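Local coordinates for protein CrmK (Actinoalloteichus sp. WH1-2216-6, PDB 5I1W) that binds FAD through two covalent links and probably oxidises caerulomycin-type bipyridyl alcohols, as an oxygen-dependent flavoprotein oxidase of the berberine-bridge-enzyme-like family, at residues A[21-26]-A[62-67]; A[241-246]-A[300-305]; A[336-341]-A[405-410]. All coordinates share one frame; numbering follows the deposited sequence.

Contact 1: residues A[21-26]-A[62-67]; sequences RADNYR and GGHCGE. With FAD (flavin-adenine dinucleotide), chain E; 67L (6-(hydroxymethyl)[2,2'-bipyridin]-4-ol), chain F.
Asp-23 lies against the flavin-bearing histidine, His-64, and illustrates how a loop can back a covalently held cofactor. Its CB sits over one face of the imidazole, a CH-pi contact 4.0 Å from the ring centroid. With CG turned away from the backbone N (chi1 -178°), the carboxylate comes to the ND1-CE1 side of the ring, its plane 31° from the ring plane and OD1 3.4 Å from CE1 of His-64. FAD C8M is joined to His-64 ND1 (1.7 Å) near the ring plane; the covalent bond holds one edge of the ring while Asp-23 covers one face. OD2 of Asp-23 forms a salt bridge with Arg-340 NE. The Asp-23 backbone N donates to Gly-63 O (3.2 Å), and Ala-22 CB presses on the same oxygen; a CB on Gly-63 would collide with that of Ala-22. Asn-24 ND2 reaches Gly-66 O in a weak bond of 3.5 Å, while OD1 closes an Asx turn on Arg-26 N and also accepts from Arg-340 N. The N-H groups of Gly-62 to Cys-65 grip the FAD diphosphate. The loop 62-67 runs between strands 57-60 and 77-80, and the loop 21-26, leading from helix 16-19 to strand 33-36, touches both it and strand 339-347.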
loop_
_atom_site.group_PDB
_atom_site.type_symbol
_atom_site.label_atom_id
_atom_site.label_comp_id
_atom_site.label_asym_id
_atom_site.label_seq_id
_atom_site.Cartn_x
_atom_site.Cartn_y
_atom_site.Cartn_z
ATOM N N ARG A 21 3.777 -17.868 1.447
ATOM C CA ARG A 21 3.624 -17.118 0.213
ATOM C C ARG A 21 4.156 -15.707 0.410
ATOM O O ARG A 21 3.883 -15.090 1.441
ATOM C CB ARG A 21 2.134 -17.073 -0.139
ATOM C CG ARG A 21 1.684 -18.371 -0.770
ATOM C CD ARG A 21 0.185 -18.649 -0.669
ATOM N NE ARG A 21 -0.051 -19.875 -1.414
ATOM C CZ ARG A 21 0.162 -21.105 -0.949
ATOM N NH1 ARG A 21 0.534 -21.327 0.313
ATOM N NH2 ARG A 21 -0.015 -22.134 -1.758
ATOM N N ALA A 22 4.952 -15.212 -0.536
ATOM C CA ALA A 22 5.385 -13.816 -0.502
ATOM C C ALA A 22 5.179 -13.180 -1.884
ATOM O O ALA A 22 4.269 -13.564 -2.623
ATOM C CB ALA A 22 6.842 -13.712 -0.032
ATOM N N ASP A 23 5.999 -12.202 -2.229
ATOM C CA ASP A 23 5.741 -11.405 -3.415
ATOM C C ASP A 23 5.806 -12.198 -4.723
ATOM O O ASP A 23 5.224 -11.768 -5.707
ATOM C CB ASP A 23 6.750 -10.248 -3.477
ATOM C CG ASP A 23 6.516 -9.296 -4.696
ATOM O OD1 ASP A 23 5.479 -8.543 -4.700
ATOM O OD2 ASP A 23 7.389 -9.321 -5.631
ATOM N N ASN A 24 6.584 -13.289 -4.764
ATOM C CA ASN A 24 6.660 -14.145 -5.963
ATOM C C ASN A 24 5.953 -15.501 -5.721
ATOM O O ASN A 24 6.491 -16.364 -5.057
ATOM C CB ASN A 24 8.107 -14.333 -6.444
ATOM C CG ASN A 24 8.187 -14.863 -7.877
ATOM O OD1 ASN A 24 7.222 -15.437 -8.393
ATOM N ND2 ASN A 24 9.338 -14.688 -8.528
ATOM N N TYR A 25 4.771 -15.693 -6.328
ATOM C CA TYR A 25 4.014 -16.933 -6.180
ATOM C C TYR A 25 4.599 -18.146 -6.881
ATOM O O TYR A 25 4.118 -19.279 -6.690
ATOM C CB TYR A 25 2.514 -16.749 -6.543
ATOM C CG TYR A 25 1.626 -16.418 -5.346
ATOM C CD1 TYR A 25 2.010 -15.429 -4.417
ATOM C CD2 TYR A 25 0.411 -17.075 -5.138
ATOM C CE1 TYR A 25 1.223 -15.124 -3.336
ATOM C CE2 TYR A 25 -0.393 -16.759 -4.051
ATOM C CZ TYR A 25 0.015 -15.785 -3.159
ATOM O OH TYR A 25 -0.772 -15.453 -2.086
ATOM N N ARG A 26 5.651 -17.990 -7.657
ATOM C CA ARG A 26 6.321 -19.191 -8.140
ATOM C C ARG A 26 7.004 -19.975 -7.050
ATOM O O ARG A 26 7.318 -21.146 -7.245
ATOM C CB ARG A 26 7.391 -18.821 -9.134
ATOM C CG ARG A 26 6.817 -18.434 -10.468
ATOM C CD ARG A 26 7.828 -17.647 -11.264
ATOM N NE ARG A 26 8.832 -18.548 -11.711
ATOM C CZ ARG A 26 10.131 -18.303 -11.799
ATOM N NH1 ARG A 26 10.651 -17.116 -11.492
ATOM N NH2 ARG A 26 10.921 -19.288 -12.214
ATOM N N GLY A 62 10.871 -8.546 4.067
ATOM C CA GLY A 62 9.703 -8.103 3.287
ATOM C C GLY A 62 9.146 -9.117 2.314
ATOM O O GLY A 62 8.154 -8.867 1.708
ATOM N N GLY A 63 9.818 -10.224 2.077
ATOM C CA GLY A 63 9.287 -11.175 1.103
ATOM C C GLY A 63 9.464 -10.773 -0.369
ATOM O O GLY A 63 8.897 -11.427 -1.228
ATOM N N HIS A 64 10.305 -9.783 -0.682
ATOM C CA HIS A 64 10.487 -9.365 -2.100
ATOM C C HIS A 64 11.550 -10.022 -2.953
ATOM O O HIS A 64 11.768 -9.595 -4.110
ATOM C CB HIS A 64 10.655 -7.845 -2.186
ATOM C CG HIS A 64 9.350 -7.140 -2.229
ATOM N ND1 HIS A 64 8.683 -6.889 -3.408
ATOM C CD2 HIS A 64 8.521 -6.758 -1.236
ATOM C CE1 HIS A 64 7.511 -6.348 -3.140
ATOM N NE2 HIS A 64 7.398 -6.244 -1.825
ATOM N N CYS A 65 12.199 -11.076 -2.436
ATOM C CA CYS A 65 13.234 -11.731 -3.215
ATOM C C CYS A 65 12.717 -12.088 -4.611
ATOM O O CYS A 65 11.638 -12.679 -4.766
ATOM C CB CYS A 65 13.692 -12.983 -2.574
ATOM S SG CYS A 65 15.238 -13.571 -3.269
ATOM N N GLY A 66 13.533 -11.778 -5.605
ATOM C CA GLY A 66 13.227 -12.122 -6.998
ATOM C C GLY A 66 13.352 -13.629 -7.217
ATOM O O GLY A 66 12.723 -14.155 -8.126
ATOM N N GLU A 67 14.141 -14.319 -6.375
ATOM C CA GLU A 67 14.336 -15.777 -6.550
ATOM C C GLU A 67 13.892 -16.580 -5.328
ATOM O O GLU A 67 13.292 -16.052 -4.409
ATOM C CB GLU A 67 15.816 -16.073 -6.874
ATOM C CG GLU A 67 16.303 -15.563 -8.235
ATOM C CD GLU A 67 15.797 -16.377 -9.482
ATOM O OE1 GLU A 67 16.296 -16.075 -10.637
ATOM O OE2 GLU A 67 14.899 -17.287 -9.333
HETATM P PA FAD E . 13.230 -10.945 1.374
HETATM O O1A FAD E . 12.709 -11.790 0.239
HETATM O O2A FAD E . 12.575 -11.236 2.690
HETATM O O5B FAD E . 14.795 -11.133 1.448
HETATM C C5B FAD E . 15.722 -10.922 0.370
HETATM C C4B FAD E . 17.026 -11.638 0.706
HETATM O O4B FAD E . 17.601 -10.993 1.887
HETATM C C3B FAD E . 16.790 -13.096 1.070
HETATM O O3B FAD E . 17.912 -13.868 0.720
HETATM C C2B FAD E . 16.694 -13.042 2.594
HETATM O O2B FAD E . 17.080 -14.231 3.226
HETATM C C1B FAD E . 17.620 -11.913 2.950
HETATM N N9A FAD E . 17.136 -11.202 4.129
HETATM C C8A FAD E . 15.952 -10.600 4.339
HETATM N N7A FAD E . 15.931 -10.157 5.610
HETATM C C5A FAD E . 17.130 -10.400 6.162
HETATM C C6A FAD E . 17.795 -10.120 7.447
HETATM N N6A FAD E . 17.114 -9.469 8.364
HETATM N N1A FAD E . 19.045 -10.533 7.661
HETATM C C2A FAD E . 19.682 -11.213 6.699
HETATM N N3A FAD E . 19.131 -11.487 5.507
HETATM C C4A FAD E . 17.903 -11.094 5.213
HETATM N N1 FAD E . 15.419 -2.500 -4.970
HETATM C C2 FAD E . 15.985 -1.263 -5.059
HETATM O O2 FAD E . 17.178 -1.117 -4.740
HETATM N N3 FAD E . 15.290 -0.196 -5.487
HETATM C C4 FAD E . 14.001 -0.292 -5.828
HETATM O O4 FAD E . 13.359 0.708 -6.198
HETATM C C4X FAD E . 13.322 -1.580 -5.756
HETATM N N5 FAD E . 12.015 -1.754 -6.110
HETATM C C5X FAD E . 11.393 -2.923 -5.821
HETATM C C6 FAD E . 10.010 -3.042 -5.970
HETATM C C7 FAD E . 9.307 -4.218 -5.684
HETATM C C7M FAD E . 7.765 -4.314 -5.867
HETATM C C8 FAD E . 10.139 -5.360 -5.209
HETATM C C8M FAD E . 9.478 -6.659 -4.913
HETATM C C9 FAD E . 11.513 -5.277 -5.083
HETATM C C9A FAD E . 12.181 -4.099 -5.378
HETATM N N10 FAD E . 13.565 -3.955 -5.218
HETATM C C10 FAD E . 14.137 -2.703 -5.302
HETATM C "C1'" FAD E . 14.445 -5.084 -4.994
HETATM C "C2'" FAD E . 14.602 -5.260 -3.485
HETATM O "O2'" FAD E . 15.560 -4.314 -2.996
HETATM C "C3'" FAD E . 14.996 -6.691 -3.161
HETATM O "O3'" FAD E . 13.912 -7.525 -3.576
HETATM C "C4'" FAD E . 15.298 -6.923 -1.673
HETATM O "O4'" FAD E . 16.256 -7.998 -1.605
HETATM C "C5'" FAD E . 14.020 -7.245 -0.896
HETATM O "O5'" FAD E . 14.289 -7.220 0.514
HETATM P P FAD E . 13.212 -7.987 1.399
HETATM O O1P FAD E . 11.879 -7.496 1.022
HETATM O O2P FAD E . 13.638 -8.003 2.838
HETATM O O3P FAD E . 13.022 -9.468 0.803
HETATM C CAC 67L F . 10.350 -7.443 -7.933
HETATM C CAB 67L F . 10.928 -8.587 -7.378
HETATM C CAA 67L F . 12.303 -8.671 -7.193
HETATM C CAF 67L F . 13.102 -7.590 -7.592
HETATM N NAE 67L F . 12.500 -6.421 -8.179
HETATM C CAD 67L F . 11.151 -6.368 -8.339
HETATM C CAG 67L F . 10.601 -5.212 -8.879
HETATM N NAL 67L F . 11.436 -4.157 -9.113
HETATM C CAH 67L F . 9.245 -5.136 -9.183
HETATM C CAI 67L F . 8.785 -3.958 -9.722
HETATM O OAM 67L F . 7.477 -3.931 -10.010
HETATM C CAJ 67L F . 9.639 -2.861 -9.961
HETATM C CAK 67L F . 11.000 -2.989 -9.636
HETATM C CAN 67L F . 11.927 -1.943 -9.836
HETATM O OAO 67L F . 12.672 -1.694 -8.623
HETATM O O HOH W 1 9.441 -11.084 -6.181
HETATM O O HOH W 2 13.901 -17.895 -11.569
#

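Contact 2: residues A[241-246]-A[300-305]; sequences VRLVSN and AELNEG
Asn-246 turns its CG opposite its own carbonyl carbon (chi1 -71°), while Arg-242, one helical turn earlier, has CG opposite its backbone N and a bend at chi2 (60°); together these torsions bring amide and guanidinium side by side. Arg-242 NE donates to Asn-246 OD1 at 2.9 Å, with the oxygen in the guanidinium plane, which fixes the rotation of the amide and presents ND2 to the segment 300-305. There ND2 spends its two hydrogens on two backbone carbonyls, both close to the amide plane: Asn-246 ND2 lies 2.9 Å from both Leu-302 O and Glu-304 O. The bond to Leu-302 O is nearly straight (172°) but reaches that oxygen from above its carbonyl plane; the one to Glu-304 O lies in the carbonyl plane on a lone pair. Glu-304 O also sits over one face of the Arg-242 guanidinium, where the angles are too poor for a hydrogen bond, and Gly-305 CA rests over that same face. A water bridges Arg-242 NH1 and Gly-305 O. Leu-243 adds an apolar touch, its CD1 4.2 Å from Leu-302 CD2, and both leucines also pack on strand 277-285. With an alanine here instead of Asn-246, the carbonyls of Leu-302 and Glu-304 would probably lose this donor and Arg-242 NE its in-plane acceptor, leaving the guanidinium less firmly oriented. Here the end of helix 291-303 is fastened to helix 237-253 by a buried amide serving as a double donor, and the nearby cation probably polarises that amide and strengthens its hold on the chain.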
loop_
_atom_site.group_PDB
_atom_site.type_symbol
_atom_site.label_atom_id
_atom_site.label_comp_id
_atom_site.label_asym_id
_atom_site.label_seq_id
_atom_site.Cartn_x
_atom_site.Cartn_y
_atom_site.Cartn_z
ATOM N N VAL A 241 13.466 2.994 -31.597
ATOM C CA VAL A 241 14.928 3.159 -31.599
ATOM C C VAL A 241 15.350 4.594 -31.328
ATOM O O VAL A 241 16.264 4.867 -30.537
ATOM C CB VAL A 241 15.526 2.654 -32.937
ATOM C CG1 VAL A 241 16.999 3.044 -33.102
ATOM C CG2 VAL A 241 15.375 1.126 -33.049
ATOM N N ARG A 242 14.708 5.531 -32.002
ATOM C CA ARG A 242 15.083 6.919 -31.859
ATOM C C ARG A 242 14.751 7.488 -30.480
ATOM O O ARG A 242 15.548 8.212 -29.872
ATOM C CB ARG A 242 14.486 7.779 -32.941
ATOM C CG ARG A 242 14.870 9.234 -32.767
ATOM C CD ARG A 242 16.385 9.446 -32.805
ATOM N NE ARG A 242 16.745 10.862 -32.695
ATOM C CZ ARG A 242 16.841 11.729 -33.717
ATOM N NH1 ARG A 242 16.610 11.383 -34.984
ATOM N NH2 ARG A 242 17.196 12.973 -33.464
ATOM N N LEU A 243 13.578 7.144 -29.980
ATOM C CA LEU A 243 13.151 7.594 -28.680
ATOM C C LEU A 243 14.071 7.064 -27.572
ATOM O O LEU A 243 14.543 7.826 -26.770
ATOM C CB LEU A 243 11.746 7.096 -28.419
ATOM C CG LEU A 243 11.260 7.482 -27.043
ATOM C CD1 LEU A 243 10.912 8.978 -27.023
ATOM C CD2 LEU A 243 10.056 6.613 -26.753
ATOM N N VAL A 244 14.346 5.758 -27.553
ATOM C CA VAL A 244 15.198 5.210 -26.496
ATOM C C VAL A 244 16.623 5.748 -26.645
ATOM O O VAL A 244 17.298 6.087 -25.652
ATOM C CB VAL A 244 15.136 3.677 -26.469
ATOM C CG1 VAL A 244 16.110 3.104 -25.449
ATOM C CG2 VAL A 244 13.725 3.243 -26.130
ATOM N N SER A 245 17.069 5.923 -27.880
ATOM C CA SER A 245 18.391 6.531 -28.091
ATOM C C SER A 245 18.477 7.905 -27.551
ATOM O O SER A 245 19.506 8.257 -27.018
ATOM C CB SER A 245 18.738 6.632 -29.555
ATOM O OG SER A 245 18.927 5.351 -30.070
ATOM N N ASN A 246 17.432 8.724 -27.765
ATOM C CA ASN A 246 17.433 10.069 -27.232
ATOM C C ASN A 246 17.453 10.042 -25.683
ATOM O O ASN A 246 18.092 10.854 -25.047
ATOM C CB ASN A 246 16.165 10.818 -27.631
ATOM C CG ASN A 246 16.112 11.184 -29.125
ATOM O OD1 ASN A 246 17.080 11.048 -29.846
ATOM N ND2 ASN A 246 14.950 11.600 -29.575
ATOM N N ALA A 300 11.472 17.896 -24.757
ATOM C CA ALA A 300 11.586 18.273 -26.187
ATOM C C ALA A 300 12.732 17.526 -26.843
ATOM O O ALA A 300 12.591 17.045 -27.960
ATOM C CB ALA A 300 11.785 19.771 -26.348
ATOM N N GLU A 301 13.851 17.390 -26.133
ATOM C CA GLU A 301 14.923 16.499 -26.596
ATOM C C GLU A 301 14.506 15.052 -26.802
ATOM O O GLU A 301 14.912 14.421 -27.780
ATOM C CB GLU A 301 16.130 16.509 -25.678
ATOM C CG GLU A 301 17.333 17.212 -26.323
ATOM C CD GLU A 301 18.679 16.644 -25.894
ATOM O OE1 GLU A 301 19.013 15.496 -26.284
ATOM O OE2 GLU A 301 19.417 17.365 -25.182
ATOM N N LEU A 302 13.716 14.527 -25.879
ATOM C CA LEU A 302 13.219 13.184 -25.996
ATOM C C LEU A 302 12.471 12.973 -27.312
ATOM O O LEU A 302 12.552 11.912 -27.954
ATOM C CB LEU A 302 12.263 12.876 -24.843
ATOM C CG LEU A 302 12.742 12.019 -23.696
ATOM C CD1 LEU A 302 11.549 11.686 -22.813
ATOM C CD2 LEU A 302 13.396 10.742 -24.200
ATOM N N ASN A 303 11.736 13.978 -27.727
ATOM C CA ASN A 303 10.890 13.801 -28.892
ATOM C C ASN A 303 11.460 14.177 -30.252
ATOM O O ASN A 303 10.833 13.887 -31.255
ATOM C CB ASN A 303 9.500 14.372 -28.573
ATOM C CG ASN A 303 8.723 13.404 -27.660
ATOM O OD1 ASN A 303 8.189 12.397 -28.135
ATOM N ND2 ASN A 303 8.781 13.630 -26.339
ATOM N N GLU A 304 12.701 14.665 -30.283
ATOM C CA GLU A 304 13.406 14.984 -31.541
ATOM C C GLU A 304 13.560 13.808 -32.492
ATOM O O GLU A 304 14.153 12.770 -32.134
ATOM C CB GLU A 304 14.810 15.548 -31.274
ATOM C CG GLU A 304 14.825 16.930 -30.618
ATOM C CD GLU A 304 16.234 17.480 -30.340
ATOM O OE1 GLU A 304 16.363 18.494 -29.596
ATOM O OE2 GLU A 304 17.221 16.907 -30.857
ATOM N N GLY A 305 13.077 13.975 -33.735
ATOM C CA GLY A 305 13.191 12.926 -34.742
ATOM C C GLY A 305 12.247 11.741 -34.510
ATOM O O GLY A 305 12.438 10.684 -35.120
HETATM O O HOH W 3 15.150 9.487 -35.858
HETATM O O HOH W 4 19.174 13.039 -26.529
#

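Contact 3: residues A[336-341]-A[405-410]; sequences IGVRRK and MVAWTD. With 67L (6-(hydroxymethyl)[2,2'-bipyridin]-4-ol), chain F.
An antiparallel strand pair at the border of the pocket holding the bipyridyl ligand joins Arg-339 to Trp-408 and Lys-341 to Val-406 as hydrogen-bonded pairs, with the non-hydrogen-bonded pair Arg-340 and Ala-407 between them. Arg-339 N to Trp-408 O, at 2.8 Å, is one of four backbone bonds. The Trp-408 indole folds back over the partner strand because its CG stands between the backbone N and carbonyl carbon (chi1 67°). One indole face thus receives Arg-339 CB, a CH-pi contact 3.9 Å from the five-membered-ring centroid. The Arg-339 guanidinium is turned 63° from the indole, with Trp-408 NE1 at the guanidinium's edge; both groups share Asp-414 as polar partner. On the face carrying Arg-340 and Ala-407, the Ala-407 CB meets Val-338 CG1 (3.6 Å), which also lies over the centre of the Arg-340 guanidinium. Met-405, bent at chi3 (79°), lays SD at the Arg-340 guanidinium edge and brings CE to 3.1 Å from ligand OAM. Arg-315 of the second subunit donates a hydrogen bond from NH2 to Gly-337 O. Strands 339-347 and 400-408 are neighbours in the large antiparallel sheet, flanked by 442-444 and 373-379; helix 414-428 packs against Lys-341 and Val-406.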
loop_
_atom_site.group_PDB
_atom_site.type_symbol
_atom_site.label_atom_id
_atom_site.label_comp_id
_atom_site.label_asym_id
_atom_site.label_seq_id
_atom_site.Cartn_x
_atom_site.Cartn_y
_atom_site.Cartn_z
ATOM N N ILE A 336 -0.475 -9.180 -5.425
ATOM C CA ILE A 336 -0.839 -10.333 -4.649
ATOM C C ILE A 336 -1.156 -11.482 -5.581
ATOM O O ILE A 336 -1.965 -11.325 -6.491
ATOM C CB ILE A 336 -2.080 -10.036 -3.784
ATOM C CG1 ILE A 336 -1.842 -8.859 -2.843
ATOM C CG2 ILE A 336 -2.437 -11.256 -2.967
ATOM C CD1 ILE A 336 -0.734 -9.087 -1.803
ATOM N N GLY A 337 -0.538 -12.639 -5.324
ATOM C CA GLY A 337 -0.761 -13.848 -6.122
ATOM C C GLY A 337 -0.063 -13.829 -7.475
ATOM O O GLY A 337 -0.520 -14.461 -8.444
ATOM N N VAL A 338 1.041 -13.104 -7.552
ATOM C CA VAL A 338 1.664 -12.851 -8.853
ATOM C C VAL A 338 2.929 -13.662 -8.931
ATOM O O VAL A 338 3.706 -13.653 -7.957
ATOM C CB VAL A 338 1.946 -11.349 -9.091
ATOM C CG1 VAL A 338 2.658 -11.141 -10.421
ATOM C CG2 VAL A 338 0.617 -10.568 -9.089
ATOM N N ARG A 339 3.086 -14.370 -10.056
ATOM C CA ARG A 339 4.288 -15.146 -10.425
ATOM C C ARG A 339 5.204 -14.200 -11.236
ATOM O O ARG A 339 4.735 -13.495 -12.106
ATOM C CB ARG A 339 3.893 -16.375 -11.285
ATOM C CG ARG A 339 2.871 -17.260 -10.601
ATOM C CD ARG A 339 2.331 -18.404 -11.444
ATOM N NE ARG A 339 3.329 -19.457 -11.622
ATOM C CZ ARG A 339 3.603 -20.430 -10.750
ATOM N NH1 ARG A 339 2.938 -20.560 -9.600
ATOM N NH2 ARG A 339 4.555 -21.292 -11.061
ATOM N N ARG A 340 6.505 -14.197 -10.957
ATOM C CA ARG A 340 7.405 -13.192 -11.535
ATOM C C ARG A 340 8.712 -13.766 -11.993
ATOM O O ARG A 340 9.137 -14.805 -11.521
ATOM C CB ARG A 340 7.794 -12.159 -10.505
ATOM C CG ARG A 340 6.711 -11.212 -10.145
ATOM C CD ARG A 340 7.131 -10.348 -8.966
ATOM N NE ARG A 340 5.939 -9.927 -8.227
ATOM C CZ ARG A 340 5.095 -8.983 -8.628
ATOM N NH1 ARG A 340 5.279 -8.326 -9.780
ATOM N NH2 ARG A 340 4.045 -8.693 -7.869
ATOM N N LYS A 341 9.342 -13.058 -12.927
ATOM C CA LYS A 341 10.727 -13.253 -13.237
ATOM C C LYS A 341 11.306 -11.849 -13.504
ATOM O O LYS A 341 10.704 -11.068 -14.218
ATOM C CB LYS A 341 10.844 -14.203 -14.432
ATOM C CG LYS A 341 12.248 -14.440 -14.953
ATOM C CD LYS A 341 13.073 -15.364 -14.057
ATOM C CE LYS A 341 14.450 -15.645 -14.665
ATOM N NZ LYS A 341 15.475 -15.914 -13.604
ATOM N N MET A 405 11.272 -7.468 -16.594
ATOM C CA MET A 405 10.265 -8.140 -15.769
ATOM C C MET A 405 9.099 -8.661 -16.584
ATOM O O MET A 405 8.632 -7.981 -17.477
ATOM C CB MET A 405 9.706 -7.248 -14.664
ATOM C CG MET A 405 8.644 -7.986 -13.848
ATOM S SD MET A 405 8.377 -7.496 -12.141
ATOM C CE MET A 405 7.379 -6.021 -12.324
ATOM N N VAL A 406 8.665 -9.872 -16.234
ATOM C CA VAL A 406 7.351 -10.414 -16.588
ATOM C C VAL A 406 6.664 -10.876 -15.312
ATOM O O VAL A 406 7.284 -11.408 -14.414
ATOM C CB VAL A 406 7.418 -11.557 -17.603
ATOM C CG1 VAL A 406 7.762 -11.006 -18.950
ATOM C CG2 VAL A 406 8.476 -12.585 -17.237
ATOM N N ALA A 407 5.380 -10.594 -15.257
ATOM C CA ALA A 407 4.502 -10.912 -14.145
ATOM C C ALA A 407 3.265 -11.541 -14.719
ATOM O O ALA A 407 2.728 -11.049 -15.713
ATOM C CB ALA A 407 4.148 -9.649 -13.388
ATOM N N TRP A 408 2.816 -12.642 -14.143
ATOM C CA TRP A 408 1.589 -13.290 -14.638
ATOM C C TRP A 408 0.936 -14.028 -13.473
ATOM O O TRP A 408 1.518 -14.064 -12.357
ATOM C CB TRP A 408 1.917 -14.243 -15.809
ATOM C CG TRP A 408 2.756 -15.491 -15.432
ATOM C CD1 TRP A 408 2.298 -16.762 -15.220
ATOM C CD2 TRP A 408 4.157 -15.536 -15.191
ATOM N NE1 TRP A 408 3.338 -17.597 -14.918
ATOM C CE2 TRP A 408 4.495 -16.862 -14.903
ATOM C CE3 TRP A 408 5.177 -14.597 -15.274
ATOM C CZ2 TRP A 408 5.797 -17.245 -14.627
ATOM C CZ3 TRP A 408 6.451 -14.980 -15.010
ATOM C CH2 TRP A 408 6.757 -16.286 -14.671
ATOM N N THR A 409 -0.225 -14.648 -13.714
ATOM C CA THR A 409 -0.949 -15.333 -12.633
ATOM C C THR A 409 -1.161 -16.821 -12.831
ATOM O O THR A 409 -1.339 -17.566 -11.850
ATOM C CB THR A 409 -2.314 -14.713 -12.415
ATOM O OG1 THR A 409 -2.995 -14.696 -13.655
ATOM C CG2 THR A 409 -2.199 -13.286 -11.921
ATOM N N ASP A 410 -1.107 -17.281 -14.077
ATOM C CA ASP A 410 -1.365 -18.687 -14.374
ATOM C C ASP A 410 -0.097 -19.546 -14.498
ATOM O O ASP A 410 0.683 -19.321 -15.419
ATOM C CB ASP A 410 -2.151 -18.738 -15.701
ATOM C CG ASP A 410 -2.931 -20.048 -15.891
ATOM O OD1 ASP A 410 -2.658 -21.084 -15.216
ATOM O OD2 ASP A 410 -3.824 -20.027 -16.753
HETATM C CAC 67L F . 10.350 -7.443 -7.933
HETATM C CAB 67L F . 10.928 -8.587 -7.378
HETATM C CAA 67L F . 12.303 -8.671 -7.193
HETATM C CAF 67L F . 13.102 -7.590 -7.592
HETATM N NAE 67L F . 12.500 -6.421 -8.179
HETATM C CAD 67L F . 11.151 -6.368 -8.339
HETATM C CAG 67L F . 10.601 -5.212 -8.879
HETATM N NAL 67L F . 11.436 -4.157 -9.113
HETATM C CAH 67L F . 9.245 -5.136 -9.183
HETATM C CAI 67L F . 8.785 -3.958 -9.722
HETATM O OAM 67L F . 7.477 -3.931 -10.010
HETATM C CAJ 67L F . 9.639 -2.861 -9.961
HETATM C CAK 67L F . 11.000 -2.989 -9.636
HETATM C CAN 67L F . 11.927 -1.943 -9.836
HETATM O OAO 67L F . 12.672 -1.694 -8.623
#

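Contacts 1 and 3 form one unit beside the cofactor, their centres 10 Å apart, whereas contact 2 stands remote, 36 Å from the centre of contact 1 and 31 Å from that of contact 3. The segments 21-26 and 336-341 meet directly: Tyr-25 N lies 2.8 Å from Val-338 O, and Arg-26 NH1 is 2.8 Å from Arg-340 O, both probable hydrogen bonds. Glu-67 of contact 1 also forms a salt bridge with Lys-341 of contact 3. Both contacts touch the bipyridyl ligand and the second subunit, so flavin attachment, pocket wall and dimer interface converge. Contact 2 instead ties together two outlying helices, away from the known FAD-binding residues.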